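Local coordinates for protein putative TetR-family transcriptional regulator (Syntrophomonas wolfei subsp. wolfei, PDB 3LWJ) that probably binds DNA as a transcriptional regulator of the TetR family, acting through an N-terminal helix-turn-helix domain, at residues A[66-71]-A[125-130]; A[16-21]-A[57-62]. All coordinates share one frame; numbering follows the deposited sequence.

Both interactions use helix 56-79, the connecting helix of the TetR fold. Interaction 2 sets its N-terminal part across helix 10-28, inside the small helical domain that carries the predicted helix-turn-helix. Interaction 1 lays its next turns almost parallel to helix 118-144, in the larger helical domain. The centres are about 15 Å apart, and both contacts are mainly buried. Interaction 1 lies nearer the centre of the chain; it pairs two phenylalanines and has an arginine at its more exposed margin. Interaction 2 is aliphatic, with a serine tied to its own helix. Neither has a hydrogen bond between its two segments. Asp66 OD2 touches Leu18 CD1 and salt-bridges Arg14 of helix 10-28, so the contacts adjoin.

Interaction 1: residues A[66-71]-A[125-130]; sequences DFAKQI and KQFEDR
Glu128 OE2 is gripped by Tyr110 OH and Lys165 NZ, and the same tyrosine stands edge-to-face with Phe127, the ring that meets Phe67 and Ala68. The contact belongs to the larger domain of a TetR-family fold. Helices 56-79 and 118-144 run side by side there, with local axes 9.9 Å apart and 13° from parallel. CG of Arg130 stands anti to the backbone N (chi1 -176°), and the extended chain carries the guanidinium across to the other helix. Ala68 CB sits against one face of that group, and Lys69 N lies over the same face toward its rim. Arg130 NH1 also makes a weak hydrogen bond to Glu65 O. Its NH2 reaches 3.8 Å from Lys69 CB. The Lys69 chain runs alongside in the same direction, but its like-charged NZ stays 6.9 Å from Arg130 NH2.

Deeper in, Phe67 and Phe127 have nearly parallel rings, with planes at 8°. They are strongly offset, with centroids 5.6 Å apart, and little of one lies over the other. Val99 and Leu106 pack on Phe67. Ile71 CD1 lies obliquely to the Phe127 ring. Ala68 N lies in the plane of the Phe127 ring, at its edge, 3.7 Å from CE1.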
ATOM      1  N   ASP A  66     -16.221 -11.058  -6.265  1.00 23.99           N
ATOM      2  CA  ASP A  66     -17.468 -10.320  -6.135  1.00 22.69           C
ATOM      3  C   ASP A  66     -17.168  -8.840  -5.957  1.00 23.97           C
ATOM      4  O   ASP A  66     -17.844  -8.004  -6.518  1.00 27.59           O
ATOM      5  CB  ASP A  66     -18.227 -10.829  -4.926  1.00 20.43           C
ATOM      6  CG  ASP A  66     -18.857 -12.220  -5.168  1.00 29.02           C
ATOM      7  OD1 ASP A  66     -18.641 -12.785  -6.258  1.00 26.92           O
ATOM      8  OD2 ASP A  66     -19.550 -12.755  -4.275  1.00 27.06           O
ATOM      9  N   PHE A  67     -16.133  -8.540  -5.179  1.00 22.60           N
ATOM     10  CA  PHE A  67     -15.730  -7.164  -4.867  1.00 22.99           C
ATOM     11  C   PHE A  67     -15.258  -6.441  -6.130  1.00 22.68           C
ATOM     12  O   PHE A  67     -15.722  -5.348  -6.440  1.00 23.05           O
ATOM     13  CB  PHE A  67     -14.620  -7.238  -3.822  1.00 23.16           C
ATOM     14  CG  PHE A  67     -14.382  -5.985  -2.985  1.00 25.21           C
ATOM     15  CD1 PHE A  67     -15.329  -4.964  -2.839  1.00 24.23           C
ATOM     16  CD2 PHE A  67     -13.186  -5.889  -2.277  1.00 24.26           C
ATOM     17  CE1 PHE A  67     -15.066  -3.871  -2.021  1.00 27.44           C
ATOM     18  CE2 PHE A  67     -12.918  -4.802  -1.456  1.00 29.97           C
ATOM     19  CZ  PHE A  67     -13.870  -3.787  -1.323  1.00 31.43           C
ATOM     20  N   ALA A  68     -14.331  -7.061  -6.857  1.00 23.99           N
ATOM     21  CA  ALA A  68     -13.841  -6.510  -8.141  1.00 24.82           C
ATOM     22  C   ALA A  68     -15.008  -6.290  -9.092  1.00 23.46           C
ATOM     23  O   ALA A  68     -15.077  -5.293  -9.786  1.00 26.38           O
ATOM     24  CB  ALA A  68     -12.795  -7.470  -8.805  1.00 19.28           C
ATOM     25  N   LYS A  69     -15.910  -7.254  -9.121  1.00 24.95           N
ATOM     26  CA  LYS A  69     -17.028  -7.221 -10.008  1.00 26.63           C
ATOM     27  C   LYS A  69     -17.941  -6.027  -9.702  1.00 27.09           C
ATOM     28  O   LYS A  69     -18.448  -5.371 -10.615  1.00 27.31           O
ATOM     29  CB  LYS A  69     -17.810  -8.532  -9.912  1.00 27.36           C
ATOM     30  CG  LYS A  69     -18.891  -8.625 -10.953  1.00 32.44           C
ATOM     31  CD  LYS A  69     -19.708  -9.893 -10.864  1.00 39.66           C
ATOM     32  CE  LYS A  69     -20.729  -9.891 -11.999  1.00 44.49           C
ATOM     33  NZ  LYS A  69     -21.708 -10.975 -11.841  1.00 53.37           N
ATOM     34  N   GLN A  70     -18.161  -5.763  -8.425  1.00 27.53           N
ATOM     35  CA  GLN A  70     -18.999  -4.629  -8.008  1.00 29.85           C
ATOM     36  C   GLN A  70     -18.343  -3.253  -8.320  1.00 26.91           C
ATOM     37  O   GLN A  70     -19.016  -2.324  -8.792  1.00 25.11           O
ATOM     38  CB  GLN A  70     -19.324  -4.767  -6.524  1.00 31.42           C
ATOM     39  CG  GLN A  70     -20.336  -3.768  -5.953  1.00 39.48           C
ATOM     40  CD  GLN A  70     -20.401  -3.851  -4.424  1.00 44.81           C
ATOM     41  OE1 GLN A  70     -19.895  -4.814  -3.824  1.00 44.12           O
ATOM     42  NE2 GLN A  70     -20.995  -2.831  -3.789  1.00 35.68           N
ATOM     43  N   ILE A  71     -17.028  -3.148  -8.086  1.00 25.54           N
ATOM     44  CA  ILE A  71     -16.241  -1.959  -8.456  1.00 22.43           C
ATOM     45  C   ILE A  71     -16.325  -1.709  -9.984  1.00 24.79           C
ATOM     46  O   ILE A  71     -16.684  -0.612 -10.432  1.00 23.61           O
ATOM     47  CB  ILE A  71     -14.732  -2.115  -8.014  1.00 21.61           C
ATOM     48  CG1 ILE A  71     -14.609  -2.191  -6.475  1.00 20.62           C
ATOM     49  CG2 ILE A  71     -13.861  -0.974  -8.557  1.00 22.50           C
ATOM     50  CD1 ILE A  71     -13.198  -2.552  -5.978  1.00 12.77           C
ATOM     51  N   LYS A 125      -3.389 -10.849  -5.470  1.00 27.26           N
ATOM     52  CA  LYS A 125      -2.773 -10.507  -6.766  1.00 28.16           C
ATOM     53  C   LYS A 125      -3.778 -10.635  -7.892  1.00 28.14           C
ATOM     54  O   LYS A 125      -3.815  -9.807  -8.785  1.00 27.04           O
ATOM     55  CB  LYS A 125      -1.500 -11.328  -7.070  1.00 28.49           C
ATOM     56  CG  LYS A 125      -0.718 -10.774  -8.289  1.00 29.61           C
ATOM     57  CD  LYS A 125       0.588 -11.569  -8.595  1.00 29.13           C
ATOM     58  CE  LYS A 125       1.237 -11.084  -9.868  1.00 29.36           C
ATOM     59  NZ  LYS A 125       0.385 -11.347 -11.083  1.00 31.98           N
ATOM     60  N   GLN A 126      -4.641 -11.636  -7.806  1.00 27.45           N
ATOM     61  CA  GLN A 126      -5.667 -11.805  -8.823  1.00 29.36           C
ATOM     62  C   GLN A 126      -6.691 -10.669  -8.789  1.00 26.09           C
ATOM     63  O   GLN A 126      -7.089 -10.151  -9.821  1.00 26.13           O
ATOM     64  CB  GLN A 126      -6.321 -13.193  -8.688  1.00 31.09           C
ATOM     65  CG  GLN A 126      -5.299 -14.283  -8.900  1.00 43.07           C
ATOM     66  CD  GLN A 126      -5.858 -15.691  -8.824  1.00 55.66           C
ATOM     67  OE1 GLN A 126      -7.028 -15.930  -9.153  1.00 58.11           O
ATOM     68  NE2 GLN A 126      -5.008 -16.643  -8.398  1.00 54.32           N
ATOM     69  N   PHE A 127      -7.101 -10.291  -7.589  1.00 25.24           N
ATOM     70  CA  PHE A 127      -7.992  -9.156  -7.370  1.00 23.75           C
ATOM     71  C   PHE A 127      -7.350  -7.842  -7.908  1.00 23.94           C
ATOM     72  O   PHE A 127      -7.890  -7.170  -8.788  1.00 23.87           O
ATOM     73  CB  PHE A 127      -8.309  -9.091  -5.874  1.00 22.61           C
ATOM     74  CG  PHE A 127      -9.016  -7.854  -5.458  1.00 25.34           C
ATOM     75  CD1 PHE A 127     -10.335  -7.654  -5.816  1.00 22.75           C
ATOM     76  CD2 PHE A 127      -8.371  -6.893  -4.704  1.00 27.11           C
ATOM     77  CE1 PHE A 127     -11.004  -6.517  -5.453  1.00 23.50           C
ATOM     78  CE2 PHE A 127      -9.042  -5.733  -4.332  1.00 23.03           C
ATOM     79  CZ  PHE A 127     -10.365  -5.552  -4.700  1.00 27.22           C
ATOM     80  N   GLU A 128      -6.159  -7.536  -7.430  1.00 22.17           N
ATOM     81  CA  GLU A 128      -5.441  -6.327  -7.855  1.00 22.52           C
ATOM     82  C   GLU A 128      -5.108  -6.280  -9.352  1.00 23.99           C
ATOM     83  O   GLU A 128      -5.294  -5.234  -9.973  1.00 23.23           O
ATOM     84  CB  GLU A 128      -4.209  -6.124  -6.953  1.00 21.75           C
ATOM     85  CG  GLU A 128      -4.696  -5.669  -5.547  1.00 24.44           C
ATOM     86  CD  GLU A 128      -3.629  -5.390  -4.525  1.00 25.02           C
ATOM     87  OE1 GLU A 128      -2.513  -5.913  -4.636  1.00 28.66           O
ATOM     88  OE2 GLU A 128      -3.944  -4.655  -3.571  1.00 31.87           O
ATOM     89  N   ASP A 129      -4.674  -7.400  -9.939  1.00 25.14           N
ATOM     90  CA  ASP A 129      -4.364  -7.477 -11.391  1.00 23.90           C
ATOM     91  C   ASP A 129      -5.608  -7.170 -12.204  1.00 25.46           C
ATOM     92  O   ASP A 129      -5.538  -6.509 -13.269  1.00 26.05           O
ATOM     93  CB  ASP A 129      -3.820  -8.873 -11.793  1.00 23.26           C
ATOM     94  CG  ASP A 129      -2.344  -9.075 -11.444  1.00 26.01           C
ATOM     95  OD1 ASP A 129      -1.656  -8.118 -10.969  1.00 31.08           O
ATOM     96  OD2 ASP A 129      -1.857 -10.213 -11.649  1.00 30.11           O
ATOM     97  N   ARG A 130      -6.752  -7.631 -11.712  1.00 24.94           N
ATOM     98  CA  ARG A 130      -8.025  -7.400 -12.407  1.00 27.84           C
ATOM     99  C   ARG A 130      -8.395  -5.919 -12.430  1.00 29.17           C
ATOM    100  O   ARG A 130      -8.764  -5.381 -13.484  1.00 26.17           O
ATOM    101  CB  ARG A 130      -9.149  -8.178 -11.730  1.00 30.89           C
ATOM    102  CG  ARG A 130     -10.501  -8.076 -12.440  1.00 32.01           C
ATOM    103  CD  ARG A 130     -11.435  -9.136 -11.935  1.00 37.97           C
ATOM    104  NE  ARG A 130     -12.805  -8.966 -12.418  1.00 38.53           N
ATOM    105  CZ  ARG A 130     -13.847  -9.598 -11.894  1.00 46.12           C
ATOM    106  NH1 ARG A 130     -13.687 -10.441 -10.867  1.00 48.04           N
ATOM    107  NH2 ARG A 130     -15.053  -9.386 -12.387  1.00 49.34           N
TER

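Interaction 2: residues A[16-21]-A[57-62]; sequences KILTCS and EDILKN
The flat amide of Asn62 turns back along its own helix, and CB of Asn62 is what meets Leu18, at CD2. Asn62 has two conformers; in one of them ND2 lies 2.6 Å from Asp58 O, a bond that is doubtful for that reason. That oxygen lies 17° out of the amide plane. The contact sits in the small N-terminal domain of the TetR fold, which carries the predicted helix-turn-helix. Helix 10-28 crosses the start of helix 56-79 at a steep angle of -101°, with local axes 10.4 Å apart. The predicted DNA-binding motif comes between them in the chain.

Ile59 is the central side chain. Its CG2 is anti to the backbone N, and this branch meets two partners. Leu18 CD2 is one, at 3.8 Å; the two side chains pass alongside, pointing opposite ways. Ser21 CB is the other, at 3.6 Å. The second branch of Ile59 ends in CD1, which lies 4.2 Å from Ile17 CG2. Phe49, Phe53 and Ile38 also pack on Ile17 and Ile59, so the contact is part of the shared core of the small domain.

Ser21 is buried, but its hydroxyl is satisfied: OG donates to Ile17 O at 2.7 Å. The donor sits above the carbonyl plane, and Ser21 N reaches the same oxygen from the opposite face. The same OG lies 3.5 Å from Ile59 CD1.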
ATOM      1  N   LYS A  16     -24.435 -17.249   2.145  1.00 32.76           N
ATOM      2  CA  LYS A  16     -24.401 -17.460   3.579  1.00 31.34           C
ATOM      3  C   LYS A  16     -22.979 -17.813   3.999  1.00 29.16           C
ATOM      4  O   LYS A  16     -22.507 -17.320   5.017  1.00 29.90           O
ATOM      5  CB  LYS A  16     -25.366 -18.559   4.036  1.00 33.57           C
ATOM      6  CG  LYS A  16     -25.654 -18.458   5.539  1.00 36.56           C
ATOM      7  CD  LYS A  16     -26.415 -19.642   6.097  1.00 41.93           C
ATOM      8  CE  LYS A  16     -26.683 -19.436   7.590  1.00 41.76           C
ATOM      9  NZ  LYS A  16     -26.985 -20.709   8.297  1.00 44.55           N
ATOM     10  N   ILE A  17     -22.306 -18.671   3.228  1.00 28.04           N
ATOM     11  CA  ILE A  17     -20.949 -19.133   3.606  1.00 29.23           C
ATOM     12  C   ILE A  17     -19.965 -17.936   3.588  1.00 28.54           C
ATOM     13  O   ILE A  17     -19.152 -17.787   4.500  1.00 27.53           O
ATOM     14  CB  ILE A  17     -20.435 -20.317   2.732  1.00 28.11           C
ATOM     15  CG1 ILE A  17     -21.354 -21.543   2.834  1.00 27.35           C
ATOM     16  CG2 ILE A  17     -19.046 -20.749   3.162  1.00 28.35           C
ATOM     17  CD1 ILE A  17     -21.185 -22.536   1.666  1.00 24.21           C
ATOM     18  N   LEU A  18     -20.086 -17.080   2.572  1.00 29.69           N
ATOM     19  CA  LEU A  18     -19.257 -15.872   2.445  1.00 31.76           C
ATOM     20  C   LEU A  18     -19.479 -14.860   3.578  1.00 32.52           C
ATOM     21  O   LEU A  18     -18.515 -14.326   4.114  1.00 32.78           O
ATOM     22  CB  LEU A  18     -19.465 -15.208   1.074  1.00 31.53           C
ATOM     23  CG  LEU A  18     -19.110 -16.055  -0.158  1.00 31.40           C
ATOM     24  CD1 LEU A  18     -19.443 -15.304  -1.444  1.00 29.24           C
ATOM     25  CD2 LEU A  18     -17.638 -16.511  -0.152  1.00 30.65           C
ATOM     26  N   THR A  19     -20.727 -14.600   3.962  1.00 34.86           N
ATOM     27  CA  THR A  19     -20.992 -13.636   5.048  1.00 34.98           C
ATOM     28  C   THR A  19     -20.417 -14.150   6.365  1.00 34.30           C
ATOM     29  O   THR A  19     -19.700 -13.410   7.068  1.00 32.36           O
ATOM     30  CB  THR A  19     -22.505 -13.332   5.236  1.00 37.21           C
ATOM     31  OG1 THR A  19     -23.130 -13.201   3.957  1.00 39.22           O
ATOM     32  CG2 THR A  19     -22.694 -12.028   6.019  1.00 33.77           C
ATOM     33  N   CYS A  20     -20.706 -15.417   6.676  1.00 31.90           N
ATOM     34  CA  CYS A  20     -20.175 -16.063   7.895  1.00 33.21           C
ATOM     35  C   CYS A  20     -18.641 -16.087   7.948  1.00 30.25           C
ATOM     36  O   CYS A  20     -18.047 -15.910   9.013  1.00 26.30           O
ATOM     37  CB  CYS A  20     -20.687 -17.508   8.032  1.00 34.16           C
ATOM     38  SG  CYS A  20     -22.469 -17.658   8.285  1.00 43.07           S
ATOM     39  N   SER A  21     -18.022 -16.338   6.799  1.00 29.11           N
ATOM     40  CA  SER A  21     -16.567 -16.388   6.689  1.00 29.55           C
ATOM     41  C   SER A  21     -15.975 -15.004   6.974  1.00 29.19           C
ATOM     42  O   SER A  21     -15.016 -14.856   7.739  1.00 27.04           O
ATOM     43  CB  SER A  21     -16.142 -16.865   5.279  1.00 29.08           C
ATOM     44  OG  SER A  21     -16.526 -18.200   5.030  1.00 29.63           O
ATOM     45  N   GLU A  57      -8.869 -20.144   1.236  1.00 22.27           N
ATOM     46  CA  GLU A  57      -8.367 -19.340   0.152  1.00 22.18           C
ATOM     47  C   GLU A  57      -9.369 -19.304  -1.000  1.00 25.32           C
ATOM     48  O   GLU A  57      -9.454 -18.307  -1.714  1.00 24.27           O
ATOM     49  CB  GLU A  57      -7.005 -19.842  -0.321  1.00 23.05           C
ATOM     50  CG  GLU A  57      -5.875 -19.473   0.633  1.00 22.42           C
ATOM     51  CD  GLU A  57      -5.986 -20.176   1.986  1.00 23.27           C
ATOM     52  OE1 GLU A  57      -6.167 -21.412   1.999  1.00 30.17           O
ATOM     53  OE2 GLU A  57      -5.914 -19.500   3.044  1.00 21.53           O
ATOM     54  N   ASP A  58     -10.115 -20.387  -1.192  1.00 25.16           N
ATOM     55  CA  ASP A  58     -11.194 -20.393  -2.171  0.50 25.78           C
ATOM     56  C   ASP A  58     -12.252 -19.375  -1.748  1.00 26.02           C
ATOM     57  O   ASP A  58     -12.846 -18.709  -2.588  1.00 24.80           O
ATOM     58  CB  ASP A  58     -11.804 -21.795  -2.318  0.50 27.17           C
ATOM     59  CG  ASP A  58     -10.913 -22.743  -3.122  0.50 28.69           C
ATOM     60  OD1 ASP A  58     -10.370 -22.320  -4.164  0.50 33.13           O
ATOM     61  OD2 ASP A  58     -10.766 -23.914  -2.723  0.50 37.70           O
ATOM     62  N   ILE A  59     -12.478 -19.252  -0.437  1.00 24.18           N
ATOM     63  CA  ILE A  59     -13.489 -18.302   0.055  1.00 26.66           C
ATOM     64  C   ILE A  59     -13.019 -16.854  -0.179  1.00 26.59           C
ATOM     65  O   ILE A  59     -13.759 -16.041  -0.745  1.00 23.51           O
ATOM     66  CB  ILE A  59     -13.888 -18.559   1.530  1.00 25.95           C
ATOM     67  CG1 ILE A  59     -14.764 -19.817   1.610  1.00 25.75           C
ATOM     68  CG2 ILE A  59     -14.663 -17.379   2.087  1.00 21.78           C
ATOM     69  CD1 ILE A  59     -14.854 -20.433   2.959  1.00 22.47           C
ATOM     70  N   LEU A  60     -11.766 -16.576   0.183  1.00 25.78           N
ATOM     71  CA  LEU A  60     -11.160 -15.275  -0.020  1.00 26.14           C
ATOM     72  C   LEU A  60     -11.198 -14.906  -1.510  1.00 27.69           C
ATOM     73  O   LEU A  60     -11.607 -13.799  -1.825  1.00 28.21           O
ATOM     74  CB  LEU A  60      -9.721 -15.245   0.561  1.00 26.66           C
ATOM     75  CG  LEU A  60      -8.968 -13.904   0.524  1.00 31.19           C
ATOM     76  CD1 LEU A  60      -9.703 -12.866   1.336  1.00 23.84           C
ATOM     77  CD2 LEU A  60      -7.494 -13.977   0.973  1.00 18.81           C
ATOM     78  N   LYS A  61     -10.803 -15.813  -2.427  1.00 26.50           N
ATOM     79  CA  LYS A  61     -10.865 -15.494  -3.885  1.00 28.03           C
ATOM     80  C   LYS A  61     -12.279 -15.103  -4.314  1.00 25.33           C
ATOM     81  O   LYS A  61     -12.468 -14.192  -5.127  1.00 26.35           O
ATOM     82  CB  LYS A  61     -10.383 -16.654  -4.806  1.00 27.95           C
ATOM     83  CG  LYS A  61      -8.843 -16.892  -4.859  1.00 39.11           C
ATOM     84  CD  LYS A  61      -8.424 -18.017  -5.876  1.00 45.19           C
ATOM     85  CE  LYS A  61      -7.226 -18.912  -5.390  1.00 46.70           C
ATOM     86  NZ  LYS A  61      -5.795 -18.527  -5.817  1.00 38.52           N
ATOM     87  N   ASN A  62     -13.259 -15.840  -3.799  1.00 25.95           N
ATOM     88  CA  ASN A  62     -14.656 -15.607  -4.139  0.50 24.11           C
ATOM     89  C   ASN A  62     -15.171 -14.262  -3.565  1.00 24.40           C
ATOM     90  O   ASN A  62     -15.882 -13.533  -4.243  1.00 23.65           O
ATOM     91  CB  ASN A  62     -15.528 -16.805  -3.726  0.50 24.66           C
ATOM     92  CG  ASN A  62     -15.466 -17.979  -4.741  0.50 22.94           C
ATOM     93  OD1 ASN A  62     -16.392 -18.173  -5.512  0.50 16.82           O
ATOM     94  ND2 ASN A  62     -14.367 -18.745  -4.737  0.50 20.96           N
TER